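Long-range contacts in amyloid-like protein 1 (Homo sapiens, PDB 4RDA), which binds heparan sulfate chains through its helical E2 domain, a module of the amyloid precursor protein family: residues Arg144-Val149 with Gln159-Val164; Arg140-His145 with Thr166-Ile171. All blocks are in the same frame, centred on the assembly; numbering follows the deposited sequence.

Both contacts join helix 121-152 to helix 161-179, and their centres lie about 8 Å apart. Arg144 and His145 belong to both, and the glycan lies against helix 121-152 in each. Contact 1 is nearer the turn between the helices and only partly buried. It rests on a methionine set among a histidine, a tyrosine and a valine, with a second valine against the tyrosine. Contact 2 lies further from the turn and is buried; a threonine against a histidine ring and a pair of leucines make it up. Val164 CG1 and Thr142 CG2, 4.1 Å apart, link the two. Neither contact has a hydrogen bond between its segments, and the second subunit packs against both.

Contact 1 of 2, residues Arg144-Val149 with Gln159-Val164; sequences RHYQHV and QMRFQV. With SGN (2-deoxy-6-O-sulfo-2-(sulfoamino)-alpha-D-glucopyranose), chain C; UAP (4-deoxy-2-O-sulfo-alpha-L-threo-hex-4-enopyranuronic acid), chain B; IDS (2-O-sulfo-alpha-L-idopyranuronic acid), chain D.
This contact backs the glycan pocket of the E2 domain, where helix 121-152 turns back through helix 154-158 into helix 161-179. Met160 reaches across from 159-164. The bend at chi3 (76°) carries Met160 CE to 3.6 Å from His145 CD2. Met160 SD lies at the edge of the Tyr146 ring, a Met-aromatic contact. Val149 CG1 touches Met160 SD at 3.7 Å. Tyr146 runs alongside the methionine but points the other way. Tyr146 CB meets Val164 CG2 at 3.9 Å, the two side chains roughly perpendicular. The Tyr146 hydroxyl lies beside Arg161 CG, but its hydrogen bond goes to Glu77 of the second subunit. That glutamate also pairs with the Arg161 guanidinium.

His145 serves both protein and sugar. CD2 faces the methionine, while His145 ND1 donates to SGN O3S at 2.9 Å, a fairly straight bond (160°) near the ring plane. With an alanine here, the sulfate oxygen would probably lose this donor and the Met160 methyl a wall to rest on. His148 lies with one ring face over SGN C2. Arg144 runs its aliphatic part along the same N-sulfate, with Arg144 CG 3.2 Å from SGN O2S. Arg144 NE pairs with Glu33 of the second subunit; IDS O3 merely lies over one guanidinium face, 3.7 Å from Arg144 NE.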
# COMPACT_ATOMS: atom_id res chain seq x y z
N ARG A 144 -9.68 1.96 9.89
CA ARG A 144 -8.44 1.96 9.11
C ARG A 144 -8.67 2.19 7.63
O ARG A 144 -7.93 2.93 6.98
CB ARG A 144 -7.68 0.64 9.31
CG ARG A 144 -6.32 0.65 8.66
CD ARG A 144 -5.63 -0.71 8.74
NE ARG A 144 -5.31 -1.06 10.11
CZ ARG A 144 -5.91 -2.03 10.81
NH1 ARG A 144 -6.87 -2.77 10.25
NH2 ARG A 144 -5.54 -2.25 12.07
N HIS A 145 -9.70 1.56 7.09
CA HIS A 145 -10.05 1.76 5.70
C HIS A 145 -10.47 3.22 5.48
O HIS A 145 -10.15 3.81 4.45
CB HIS A 145 -11.16 0.80 5.26
CG HIS A 145 -11.59 0.98 3.84
ND1 HIS A 145 -10.74 0.79 2.77
CD2 HIS A 145 -12.78 1.37 3.32
CE1 HIS A 145 -11.39 1.03 1.65
NE2 HIS A 145 -12.63 1.38 1.95
N TYR A 146 -11.20 3.78 6.44
CA TYR A 146 -11.58 5.19 6.35
C TYR A 146 -10.33 6.06 6.39
O TYR A 146 -10.20 7.01 5.62
CB TYR A 146 -12.54 5.57 7.48
CG TYR A 146 -12.85 7.05 7.55
CD1 TYR A 146 -13.27 7.76 6.41
CD2 TYR A 146 -12.73 7.75 8.74
CE1 TYR A 146 -13.55 9.11 6.47
CE2 TYR A 146 -13.01 9.11 8.81
CZ TYR A 146 -13.41 9.78 7.67
OH TYR A 146 -13.69 11.12 7.74
N GLN A 147 -9.42 5.73 7.29
CA GLN A 147 -8.20 6.48 7.50
C GLN A 147 -7.32 6.38 6.25
O GLN A 147 -6.65 7.33 5.87
CB GLN A 147 -7.47 5.95 8.75
CG GLN A 147 -6.16 6.65 9.11
CD GLN A 147 -4.95 6.10 8.35
OE1 GLN A 147 -4.91 4.93 7.96
NE2 GLN A 147 -3.95 6.96 8.13
N HIS A 148 -7.34 5.22 5.62
CA HIS A 148 -6.53 4.99 4.43
C HIS A 148 -7.07 5.76 3.22
O HIS A 148 -6.29 6.36 2.47
CB HIS A 148 -6.46 3.50 4.13
CG HIS A 148 -5.96 3.18 2.76
ND1 HIS A 148 -4.62 3.20 2.44
CD2 HIS A 148 -6.61 2.84 1.63
CE1 HIS A 148 -4.47 2.88 1.17
NE2 HIS A 148 -5.67 2.66 0.65
N VAL A 149 -8.38 5.74 3.02
CA VAL A 149 -8.98 6.50 1.92
C VAL A 149 -8.77 8.00 2.15
O VAL A 149 -8.47 8.74 1.23
CB VAL A 149 -10.49 6.18 1.76
CG1 VAL A 149 -11.16 7.16 0.80
CG2 VAL A 149 -10.67 4.76 1.24
N GLN A 159 -17.15 11.19 0.94
CA GLN A 159 -18.31 10.39 0.56
C GLN A 159 -18.66 9.31 1.59
O GLN A 159 -19.78 8.82 1.61
CB GLN A 159 -18.07 9.71 -0.79
CG GLN A 159 -18.02 10.64 -2.00
N MET A 160 -17.67 8.94 2.41
CA MET A 160 -17.78 7.82 3.34
C MET A 160 -18.27 8.20 4.74
O MET A 160 -18.98 7.42 5.37
CB MET A 160 -16.43 7.13 3.52
CG MET A 160 -15.82 6.49 2.32
SD MET A 160 -14.13 6.04 2.77
CE MET A 160 -14.38 4.59 3.79
N ARG A 161 -17.85 9.38 5.21
CA ARG A 161 -18.03 9.80 6.60
C ARG A 161 -19.27 9.27 7.29
O ARG A 161 -19.19 8.49 8.25
CB ARG A 161 -18.09 11.32 6.69
CG ARG A 161 -16.80 11.99 6.41
CD ARG A 161 -17.07 13.46 6.32
NE ARG A 161 -16.02 14.15 5.58
CZ ARG A 161 -16.15 15.39 5.15
NH1 ARG A 161 -17.28 16.05 5.39
NH2 ARG A 161 -15.16 15.97 4.49
N PHE A 162 -20.43 9.69 6.80
CA PHE A 162 -21.69 9.30 7.39
C PHE A 162 -21.83 7.77 7.49
O PHE A 162 -22.24 7.25 8.52
CB PHE A 162 -22.85 9.89 6.60
CG PHE A 162 -24.14 9.83 7.34
CD1 PHE A 162 -24.47 10.82 8.25
CD2 PHE A 162 -25.00 8.76 7.16
CE1 PHE A 162 -25.65 10.76 8.96
CE2 PHE A 162 -26.19 8.69 7.87
CZ PHE A 162 -26.51 9.69 8.77
N GLN A 163 -21.49 7.08 6.42
CA GLN A 163 -21.59 5.62 6.38
C GLN A 163 -20.69 4.95 7.43
O GLN A 163 -21.11 3.99 8.09
CB GLN A 163 -21.27 5.14 4.98
CG GLN A 163 -20.77 3.72 4.88
N VAL A 164 -19.48 5.48 7.58
CA VAL A 164 -18.52 5.04 8.59
C VAL A 164 -19.09 5.27 9.98
O VAL A 164 -19.04 4.41 10.88
CB VAL A 164 -17.17 5.81 8.47
CG1 VAL A 164 -16.25 5.51 9.66
CG2 VAL A 164 -16.47 5.51 7.13
C1 SGN C . -4.01 -1.19 4.08
C2 SGN C . -5.19 -0.98 3.11
C3 SGN C . -4.80 -1.43 1.69
C4 SGN C . -3.54 -0.66 1.22
C5 SGN C . -2.43 -0.93 2.25
C6 SGN C . -1.06 -0.33 1.90
N2 SGN C . -6.36 -1.70 3.58
O3 SGN C . -5.88 -1.25 0.78
O4 SGN C . -3.14 -1.18 -0.04
O5 SGN C . -2.83 -0.50 3.58
O6 SGN C . -0.81 0.92 2.62
S1 SGN C . -7.52 -0.88 4.40
O1S SGN C . -8.62 -1.78 4.74
O2S SGN C . -6.93 -0.31 5.62
O3S SGN C . -8.06 0.20 3.56
S2 SGN C . -0.50 2.14 1.85
O4S SGN C . -0.08 3.17 2.81
O5S SGN C . 0.57 1.87 0.88
O6S SGN C . -1.67 2.64 1.15
S UAP B . -0.21 -0.27 -3.68
C1 UAP B . -2.65 -0.28 -1.08
C2 UAP B . -2.14 -1.15 -2.26
O2 UAP B . -1.65 -0.32 -3.39
C3 UAP B . -3.32 -1.97 -2.79
O3 UAP B . -3.37 -3.25 -2.16
C4 UAP B . -4.65 -1.22 -2.75
C5 UAP B . -4.79 -0.00 -2.17
O5 UAP B . -3.69 0.61 -1.53
C6 UAP B . -6.04 0.84 -2.19
O1S UAP B . 0.00 -0.81 -5.02
O2S UAP B . 0.58 -1.08 -2.75
O3S UAP B . 0.20 1.14 -3.58
O6B UAP B . -6.15 1.82 -1.43
O6A UAP B . -6.98 0.56 -2.97
C1 IDS D . -3.94 -5.89 5.61
C2 IDS D . -5.03 -4.88 5.99
C3 IDS D . -4.49 -3.52 6.45
C4 IDS D . -3.33 -3.02 5.58
C5 IDS D . -2.32 -4.15 5.43
C6 IDS D . -1.14 -3.73 4.56
O2 IDS D . -5.95 -4.72 4.88
O3 IDS D . -4.05 -3.64 7.79
O4 IDS D . -3.80 -2.61 4.30
O5 IDS D . -2.94 -5.29 4.80
O6A IDS D . -1.05 -4.22 3.41
O6B IDS D . -0.30 -2.93 5.04
S IDS D . -7.23 -5.46 4.91
O1S IDS D . -8.33 -4.59 4.46
O2S IDS D . -7.51 -6.00 6.26
O3S IDS D . -7.07 -6.56 3.94

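Contact 2 of 2, residues Arg140-His145 with Thr166-Ile171; sequences RHTLRH and THLQVI. With SGN (2-deoxy-6-O-sulfo-2-(sulfoamino)-alpha-D-glucopyranose), chain C; IDS (2-O-sulfo-alpha-L-idopyranuronic acid), chain D.
Packing between two nearly antiparallel helices joins 140-145 to 166-171. Helix 121-152 and helix 161-179 run side by side here as an antiparallel pair in the E2 domain, the segment axes coming within 10.3 Å at 168°. The apolar part is small. Leu143 CD2 meets Leu168 CD1 at 3.8 Å, one side chain set roughly square to the other. The other Leu168 branch, CD2, lies 4.0 Å from Thr142 CG2; this methyl stands opposite the backbone N, which carries it toward the facing helix. Met44 of the second subunit also packs on Leu168.

The polar part centres on Thr142 and His167. Thr142 OG1 sits over one face of the His167 ring, toward its rim, 3.5 Å from His167 CE1. Ile171 CD1 approaches the same oxygen. Both polar groups find their hydrogen bonds on Glu138, one turn back along helix 121-152: Thr142 OG1 with the backbone O, His167 NE2 with the carboxylate. Glu138 thus bonds to both partners and probably helps hold them together.

The sugar contacts lie on the far side of 140-145. His141 NE2 donates to IDS O1S at 2.9 Å, a bent bond (135°) near the ring plane. SGN O1S lies 3.5 Å from the same His141 NE2, at an oblique position. The ring also packs on Val95 and Ile99 of helix 59-114.

This division implies that the helix has two chemical sides. Methyl groups and internally bonded polar atoms meet helix 161-179, while imidazole N-H groups are turned to the sulfates, where any positive charge on them would probably strengthen the hold.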
# COMPACT_ATOMS: atom_id res chain seq x y z
N ARG A 140 -11.90 -1.95 13.85
CA ARG A 140 -10.60 -1.41 13.44
C ARG A 140 -10.47 -1.37 11.92
O ARG A 140 -9.89 -0.43 11.37
CB ARG A 140 -9.47 -2.23 14.04
CG ARG A 140 -9.42 -2.11 15.55
CD ARG A 140 -8.28 -2.92 16.15
NE ARG A 140 -7.01 -2.23 16.04
CZ ARG A 140 -6.04 -2.55 15.19
N HIS A 141 -11.02 -2.37 11.25
CA HIS A 141 -11.06 -2.38 9.80
C HIS A 141 -11.90 -1.22 9.26
O HIS A 141 -11.60 -0.66 8.22
CB HIS A 141 -11.62 -3.70 9.29
CG HIS A 141 -11.48 -3.87 7.81
ND1 HIS A 141 -12.45 -3.46 6.92
CD2 HIS A 141 -10.48 -4.39 7.06
CE1 HIS A 141 -12.05 -3.72 5.69
NE2 HIS A 141 -10.86 -4.29 5.75
N THR A 142 -12.95 -0.85 9.98
CA THR A 142 -13.81 0.25 9.54
C THR A 142 -13.10 1.58 9.69
O THR A 142 -13.21 2.45 8.83
CB THR A 142 -15.12 0.28 10.33
OG1 THR A 142 -15.79 -0.96 10.16
CG2 THR A 142 -16.01 1.38 9.82
N LEU A 143 -12.37 1.75 10.78
CA LEU A 143 -11.60 2.96 11.02
C LEU A 143 -10.40 3.07 10.07
O LEU A 143 -10.14 4.13 9.52
CB LEU A 143 -11.11 3.00 12.47
CG LEU A 143 -12.14 3.29 13.55
CD1 LEU A 143 -11.47 3.17 14.91
CD2 LEU A 143 -12.73 4.68 13.37
N ARG A 144 -9.68 1.96 9.89
CA ARG A 144 -8.44 1.96 9.11
C ARG A 144 -8.67 2.19 7.63
O ARG A 144 -7.93 2.93 6.98
CB ARG A 144 -7.68 0.64 9.31
CG ARG A 144 -6.32 0.65 8.66
CD ARG A 144 -5.63 -0.71 8.74
NE ARG A 144 -5.31 -1.06 10.11
CZ ARG A 144 -5.91 -2.03 10.81
NH1 ARG A 144 -6.87 -2.77 10.25
NH2 ARG A 144 -5.54 -2.25 12.07
N HIS A 145 -9.70 1.56 7.09
CA HIS A 145 -10.05 1.76 5.70
C HIS A 145 -10.47 3.22 5.48
O HIS A 145 -10.15 3.81 4.45
CB HIS A 145 -11.16 0.80 5.26
CG HIS A 145 -11.59 0.98 3.84
ND1 HIS A 145 -10.74 0.79 2.77
CD2 HIS A 145 -12.78 1.37 3.32
CE1 HIS A 145 -11.39 1.03 1.65
NE2 HIS A 145 -12.63 1.38 1.95
N THR A 166 -22.19 5.62 10.84
CA THR A 166 -23.30 4.71 11.05
C THR A 166 -22.84 3.31 11.41
O THR A 166 -23.37 2.66 12.32
CB THR A 166 -24.20 4.64 9.81
OG1 THR A 166 -24.88 5.88 9.66
CG2 THR A 166 -25.21 3.52 9.92
N HIS A 167 -21.84 2.84 10.67
CA HIS A 167 -21.34 1.48 10.82
C HIS A 167 -20.75 1.27 12.23
O HIS A 167 -20.97 0.22 12.83
CB HIS A 167 -20.29 1.19 9.73
CG HIS A 167 -19.87 -0.24 9.67
ND1 HIS A 167 -19.01 -0.72 8.69
CD2 HIS A 167 -20.18 -1.30 10.45
CE1 HIS A 167 -18.82 -2.01 8.88
NE2 HIS A 167 -19.50 -2.39 9.95
N LEU A 168 -20.04 2.26 12.76
CA LEU A 168 -19.44 2.13 14.07
C LEU A 168 -20.54 2.04 15.16
O LEU A 168 -20.41 1.24 16.09
CB LEU A 168 -18.48 3.31 14.34
CG LEU A 168 -17.24 3.37 13.44
CD1 LEU A 168 -16.52 4.71 13.52
CD2 LEU A 168 -16.26 2.23 13.72
N GLN A 169 -21.62 2.82 15.02
CA GLN A 169 -22.74 2.74 15.96
C GLN A 169 -23.39 1.37 15.88
O GLN A 169 -23.72 0.77 16.90
CB GLN A 169 -23.78 3.84 15.71
CG GLN A 169 -23.32 5.22 16.17
CD GLN A 169 -24.29 6.33 15.79
OE1 GLN A 169 -25.00 6.88 16.64
NE2 GLN A 169 -24.32 6.69 14.50
N VAL A 170 -23.57 0.87 14.66
CA VAL A 170 -24.11 -0.46 14.45
C VAL A 170 -23.32 -1.53 15.22
O VAL A 170 -23.91 -2.34 15.92
CB VAL A 170 -24.13 -0.82 12.95
CG1 VAL A 170 -24.36 -2.32 12.75
CG2 VAL A 170 -25.21 -0.01 12.25
N ILE A 171 -22.00 -1.51 15.09
CA ILE A 171 -21.13 -2.50 15.73
C ILE A 171 -21.29 -2.43 17.24
O ILE A 171 -21.41 -3.44 17.93
CB ILE A 171 -19.64 -2.30 15.36
CG1 ILE A 171 -19.41 -2.49 13.85
CG2 ILE A 171 -18.75 -3.28 16.15
CD1 ILE A 171 -18.00 -2.15 13.41
C1 SGN C . -4.01 -1.19 4.08
C2 SGN C . -5.19 -0.98 3.11
C3 SGN C . -4.80 -1.43 1.69
C4 SGN C . -3.54 -0.66 1.22
C5 SGN C . -2.43 -0.93 2.25
C6 SGN C . -1.06 -0.33 1.90
N2 SGN C . -6.36 -1.70 3.58
O3 SGN C . -5.88 -1.25 0.78
O4 SGN C . -3.14 -1.18 -0.04
O5 SGN C . -2.83 -0.50 3.58
O6 SGN C . -0.81 0.92 2.62
S1 SGN C . -7.52 -0.88 4.40
O1S SGN C . -8.62 -1.78 4.74
O2S SGN C . -6.93 -0.31 5.62
O3S SGN C . -8.06 0.20 3.56
S2 SGN C . -0.50 2.14 1.85
O4S SGN C . -0.08 3.17 2.81
O5S SGN C . 0.57 1.87 0.88
O6S SGN C . -1.67 2.64 1.15
C1 IDS D . -3.94 -5.89 5.61
C2 IDS D . -5.03 -4.88 5.99
C3 IDS D . -4.49 -3.52 6.45
C4 IDS D . -3.33 -3.02 5.58
C5 IDS D . -2.32 -4.15 5.43
C6 IDS D . -1.14 -3.73 4.56
O2 IDS D . -5.95 -4.72 4.88
O3 IDS D . -4.05 -3.64 7.79
O4 IDS D . -3.80 -2.61 4.30
O5 IDS D . -2.94 -5.29 4.80
O6A IDS D . -1.05 -4.22 3.41
O6B IDS D . -0.30 -2.93 5.04
S IDS D . -7.23 -5.46 4.91
O1S IDS D . -8.33 -4.59 4.46
O2S IDS D . -7.51 -6.00 6.26
O3S IDS D . -7.07 -6.56 3.94